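Local coordinates for protein abietadiene synthase, chloroplastic (Abies grandis, PDB 3S9V) that belongs to the terpene synthase family, as a largely helical plant chloroplast enzyme that includes a metal-binding domain, at residues 551-554 / 555-559; 566-569 / 570-574. One frame throughout, in Å; residues are numbered along the deposited sequence.

Interaction 1 of 2, residues 551-554 / 555-559; sequences KLFT and ESVKR
The phenyl ring of Phe553 is touched obliquely by Val557, one helical turn on in helix 547-559, with CG2 of Val557 3.9 Å from CE1 of the ring. Phe576 of helix 570-594 adds an edge-to-face ring contact. The carboxylate of Glu555 is approached from above its plane: NH2 of Arg559 lies 3.3 Å from OE2 of Glu555 in a salt bridge, and the same carboxylate has NZ of Lys551 at 4.4 Å from its OE2, too far for a second one. Among the peptide planes, that of Leu552 is gripped on both faces. The amide N of Ser556 bonds to Leu552 O at 2.8 Å, while the hydroxyl OG of Ser556 donates to Leu552 O at 2.7 Å from the other face. Ser556 can do this because OG sits beside its own backbone N (chi1 -64°), folding back along the helix. Thr554 instead sends its OG1 to the hydroxyl of Tyr541. The serine hydroxyl thus has an acceptor inside its own helix, which probably lowers the cost of burying it, whereas the basic groups beside Glu555 would probably stabilise its negative charge at the more open side of the helix.

Interaction 2 of 2, residues 566-569 / 570-574; sequences DQMP and QQMKI
Met568 and Pro569 pack against Met572 and Lys573 where a loop turns into helix 570-594, a plain helix start with Pro569 at the N-cap position, in the metal-binding domain of the terpene synthase fold. It is a worked example of how the first turn of a helix is held by what precedes it.

Backbone hydrogen bonding opens the helix. Lys573 N donates to Pro569 O at 3.0 Å, nearly straight, with an N-H...O angle of 163°. As a proline at the N-cap, Pro569 has no amide hydrogen to donate, and the N-H of an N-cap residue is not part of the helix's own i to i-4 bonding.

Apolar contacts supply most of the rest. CD of the Pro569 ring touches the root of Met572, 3.8 Å from its CB. The two methionine chains meet at about a right angle: Met568 runs out extended, while Met572, with CG anti to its backbone N (chi1 -171°), bends at its thioether and carries the methyl across the other chain. SD of Met568 also rests 3.9 Å from CA of Lys573. Both methionines are buried; Met568 touches Ser556 and Met572 touches Leu552 and Phe553, all on helix 547-559.

Charge and polarity lie at the margin. NZ of Lys573 is 4.9 Å from OD2 of Asp566, opposite charges near each other but not a salt bridge, and OE1 of Gln571 accepts from the backbone N of Asn498, in a different loop. The tightest carbon contact, so short that the exact position of the methyl is doubtful, is that of CE of Met572 with CG of Met568, at 3.4 Å.

Overall arrangement
Interactions 1 and 2 are both local, one within helix 547-559 and the other at the start of helix 570-594, the next helix in the chain. Their centres are about 12 Å apart, and they touch along a shared, mostly apolar layer: Leu552 and Phe553 touch Met572, and Ser556 touches Met568. Each has a buried side and an exposed one. Their chemistry differs with place: along its helix to the last residue, interaction 1 has a run of backbone bonds, a serine hydroxyl bonded inward and a salt bridge outward, whereas interaction 2, at a helix beginning, has Lys573 N to Pro569 O as its clear backbone bond and relies on methionine and proline packing, its opposite charges only near each other.

Interaction 1 of 2, residues 551-554 / 555-559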
loop_
_atom_site.group_PDB
_atom_site.type_symbol
_atom_site.label_atom_id
_atom_site.label_comp_id
_atom_site.label_asym_id
_atom_site.label_seq_id
_atom_site.Cartn_x
_atom_site.Cartn_y
_atom_site.Cartn_z
ATOM N N LYS A 551 31.780 3.277 36.156
ATOM C CA LYS A 551 32.917 3.996 35.611
ATOM C C LYS A 551 34.029 3.052 35.135
ATOM O O LYS A 551 34.797 3.392 34.231
ATOM C CB LYS A 551 33.472 4.965 36.647
ATOM C CG LYS A 551 34.537 5.872 36.080
ATOM C CD LYS A 551 35.228 6.688 37.151
ATOM C CE LYS A 551 36.419 7.415 36.553
ATOM N NZ LYS A 551 37.335 6.465 35.850
ATOM N N LEU A 552 34.120 1.873 35.741
ATOM C CA LEU A 552 35.131 0.908 35.334
ATOM C C LEU A 552 34.764 0.388 33.951
ATOM O O LEU A 552 35.634 0.204 33.100
ATOM C CB LEU A 552 35.195 -0.265 36.314
ATOM C CG LEU A 552 35.541 0.035 37.773
ATOM C CD1 LEU A 552 35.367 -1.240 38.588
ATOM C CD2 LEU A 552 36.964 0.564 37.888
ATOM N N PHE A 553 33.474 0.155 33.723
ATOM C CA PHE A 553 33.023 -0.334 32.425
ATOM C C PHE A 553 33.305 0.726 31.358
ATOM O O PHE A 553 33.907 0.439 30.320
ATOM C CB PHE A 553 31.525 -0.666 32.469
ATOM C CG PHE A 553 31.062 -1.556 31.335
ATOM C CD1 PHE A 553 30.826 -1.035 30.063
ATOM C CD2 PHE A 553 30.878 -2.927 31.541
ATOM C CE1 PHE A 553 30.413 -1.862 29.016
ATOM C CE2 PHE A 553 30.465 -3.763 30.498
ATOM C CZ PHE A 553 30.234 -3.228 29.236
ATOM N N THR A 554 32.879 1.955 31.624
ATOM C CA THR A 554 33.090 3.051 30.682
ATOM C C THR A 554 34.576 3.225 30.372
ATOM O O THR A 554 34.966 3.409 29.208
ATOM C CB THR A 554 32.523 4.378 31.241
ATOM O OG1 THR A 554 31.137 4.203 31.554
ATOM C CG2 THR A 554 32.654 5.493 30.223
ATOM N N GLU A 555 35.402 3.158 31.415
ATOM C CA GLU A 555 36.847 3.305 31.266
ATOM C C GLU A 555 37.454 2.135 30.491
ATOM O O GLU A 555 38.391 2.313 29.705
ATOM C CB GLU A 555 37.514 3.400 32.641
ATOM C CG GLU A 555 39.042 3.444 32.592
ATOM C CD GLU A 555 39.580 4.800 32.173
ATOM O OE1 GLU A 555 39.193 5.302 31.096
ATOM O OE2 GLU A 555 40.398 5.367 32.928
ATOM N N SER A 556 36.926 0.940 30.724
ATOM C CA SER A 556 37.423 -0.249 30.041
ATOM C C SER A 556 37.221 -0.084 28.544
ATOM O O SER A 556 38.110 -0.393 27.752
ATOM C CB SER A 556 36.684 -1.506 30.518
ATOM O OG SER A 556 36.925 -1.774 31.890
ATOM N N VAL A 557 36.045 0.406 28.164
ATOM C CA VAL A 557 35.719 0.618 26.760
ATOM C C VAL A 557 36.631 1.683 26.145
ATOM O O VAL A 557 37.029 1.575 24.985
ATOM C CB VAL A 557 34.241 1.048 26.598
ATOM C CG1 VAL A 557 33.914 1.263 25.140
ATOM C CG2 VAL A 557 33.327 -0.011 27.187
ATOM N N LYS A 558 36.975 2.702 26.927
ATOM C CA LYS A 558 37.840 3.766 26.438
ATOM C C LYS A 558 39.272 3.303 26.123
ATOM O O LYS A 558 39.819 3.624 25.061
ATOM C CB LYS A 558 37.903 4.908 27.450
ATOM C CG LYS A 558 38.770 6.066 26.982
ATOM C CD LYS A 558 39.120 7.027 28.109
ATOM C CE LYS A 558 40.033 8.137 27.602
ATOM N NZ LYS A 558 40.515 9.013 28.701
ATOM N N ARG A 559 39.892 2.574 27.047
ATOM C CA ARG A 559 41.255 2.104 26.816
ATOM C C ARG A 559 41.250 0.786 26.028
ATOM O O ARG A 559 42.262 0.384 25.457
ATOM C CB ARG A 559 41.994 1.938 28.150
ATOM C CG ARG A 559 41.281 1.064 29.149
ATOM C CD ARG A 559 42.110 0.831 30.405
ATOM N NE ARG A 559 42.187 1.995 31.284
ATOM C CZ ARG A 559 42.674 1.956 32.524
ATOM N NH1 ARG A 559 43.125 0.811 33.022
ATOM N NH2 ARG A 559 42.707 3.052 33.270
#

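Interaction 2 of 2, residues 566-569 / 570-574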
loop_
_atom_site.group_PDB
_atom_site.type_symbol
_atom_site.label_atom_id
_atom_site.label_comp_id
_atom_site.label_asym_id
_atom_site.label_seq_id
_atom_site.Cartn_x
_atom_site.Cartn_y
_atom_site.Cartn_z
ATOM N N ASP A 566 39.591 -6.955 37.021
ATOM C CA ASP A 566 39.788 -7.429 38.389
ATOM C C ASP A 566 39.109 -6.535 39.428
ATOM O O ASP A 566 38.836 -6.975 40.543
ATOM C CB ASP A 566 41.288 -7.540 38.694
ATOM C CG ASP A 566 41.945 -8.714 37.981
ATOM O OD1 ASP A 566 43.184 -8.689 37.808
ATOM O OD2 ASP A 566 41.226 -9.669 37.603
ATOM N N GLN A 567 38.837 -5.285 39.065
ATOM C CA GLN A 567 38.182 -4.356 39.984
ATOM C C GLN A 567 36.676 -4.353 39.758
ATOM O O GLN A 567 35.967 -3.534 40.331
ATOM C CB GLN A 567 38.711 -2.935 39.776
ATOM C CG GLN A 567 40.212 -2.800 39.937
ATOM C CD GLN A 567 40.717 -1.411 39.608
ATOM O OE1 GLN A 567 40.240 -0.417 40.156
ATOM N NE2 GLN A 567 41.695 -1.334 38.712
ATOM N N MET A 568 36.195 -5.278 38.933
ATOM C CA MET A 568 34.778 -5.351 38.597
ATOM C C MET A 568 33.940 -6.351 39.370
ATOM O O MET A 568 34.395 -7.446 39.698
ATOM C CB MET A 568 34.601 -5.671 37.107
ATOM C CG MET A 568 34.867 -4.526 36.150
ATOM S SD MET A 568 34.569 -4.986 34.409
ATOM C CE MET A 568 35.386 -3.585 33.604
ATOM N N PRO A 569 32.683 -5.981 39.659
ATOM C CA PRO A 569 31.766 -6.858 40.384
ATOM C C PRO A 569 31.645 -8.131 39.550
ATOM O O PRO A 569 31.982 -8.133 38.361
ATOM C CB PRO A 569 30.460 -6.069 40.384
ATOM C CG PRO A 569 30.921 -4.649 40.386
ATOM C CD PRO A 569 32.068 -4.664 39.408
ATOM N N GLN A 570 31.155 -9.200 40.167
ATOM C CA GLN A 570 30.987 -10.478 39.488
ATOM C C GLN A 570 30.299 -10.325 38.136
ATOM O O GLN A 570 30.907 -10.547 37.089
ATOM C CB GLN A 570 30.171 -11.431 40.369
ATOM C CG GLN A 570 29.814 -12.747 39.698
ATOM C CD GLN A 570 31.038 -13.568 39.331
ATOM O OE1 GLN A 570 30.928 -14.599 38.663
ATOM N NE2 GLN A 570 32.212 -13.117 39.769
ATOM N N GLN A 571 29.028 -9.947 38.178
ATOM C CA GLN A 571 28.213 -9.762 36.985
ATOM C C GLN A 571 28.794 -8.815 35.930
ATOM O O GLN A 571 28.766 -9.122 34.733
ATOM C CB GLN A 571 26.821 -9.269 37.394
ATOM C CG GLN A 571 26.041 -10.268 38.225
ATOM C CD GLN A 571 25.630 -11.479 37.419
ATOM O OE1 GLN A 571 24.759 -11.393 36.551
ATOM N NE2 GLN A 571 26.261 -12.615 37.692
ATOM N N MET A 572 29.315 -7.671 36.362
ATOM C CA MET A 572 29.871 -6.700 35.425
ATOM C C MET A 572 31.044 -7.285 34.629
ATOM O O MET A 572 31.141 -7.094 33.415
ATOM C CB MET A 572 30.315 -5.433 36.178
ATOM C CG MET A 572 30.721 -4.270 35.278
ATOM S SD MET A 572 31.072 -2.702 36.129
ATOM C CE MET A 572 32.548 -2.245 35.314
ATOM N N LYS A 573 31.920 -8.007 35.318
ATOM C CA LYS A 573 33.097 -8.613 34.702
ATOM C C LYS A 573 32.710 -9.487 33.526
ATOM O O LYS A 573 33.270 -9.370 32.437
ATOM C CB LYS A 573 33.846 -9.451 35.739
ATOM C CG LYS A 573 35.078 -10.169 35.223
ATOM C CD LYS A 573 35.726 -10.958 36.353
ATOM C CE LYS A 573 36.872 -11.828 35.863
ATOM N NZ LYS A 573 37.433 -12.658 36.969
ATOM N N ILE A 574 31.752 -10.372 33.767
ATOM C CA ILE A 574 31.254 -11.278 32.747
ATOM C C ILE A 574 30.694 -10.456 31.588
ATOM O O ILE A 574 31.052 -10.670 30.425
ATOM C CB ILE A 574 30.132 -12.176 33.329
ATOM C CG1 ILE A 574 30.721 -13.153 34.349
ATOM C CG2 ILE A 574 29.416 -12.920 32.215
ATOM C CD1 ILE A 574 29.666 -13.970 35.074
#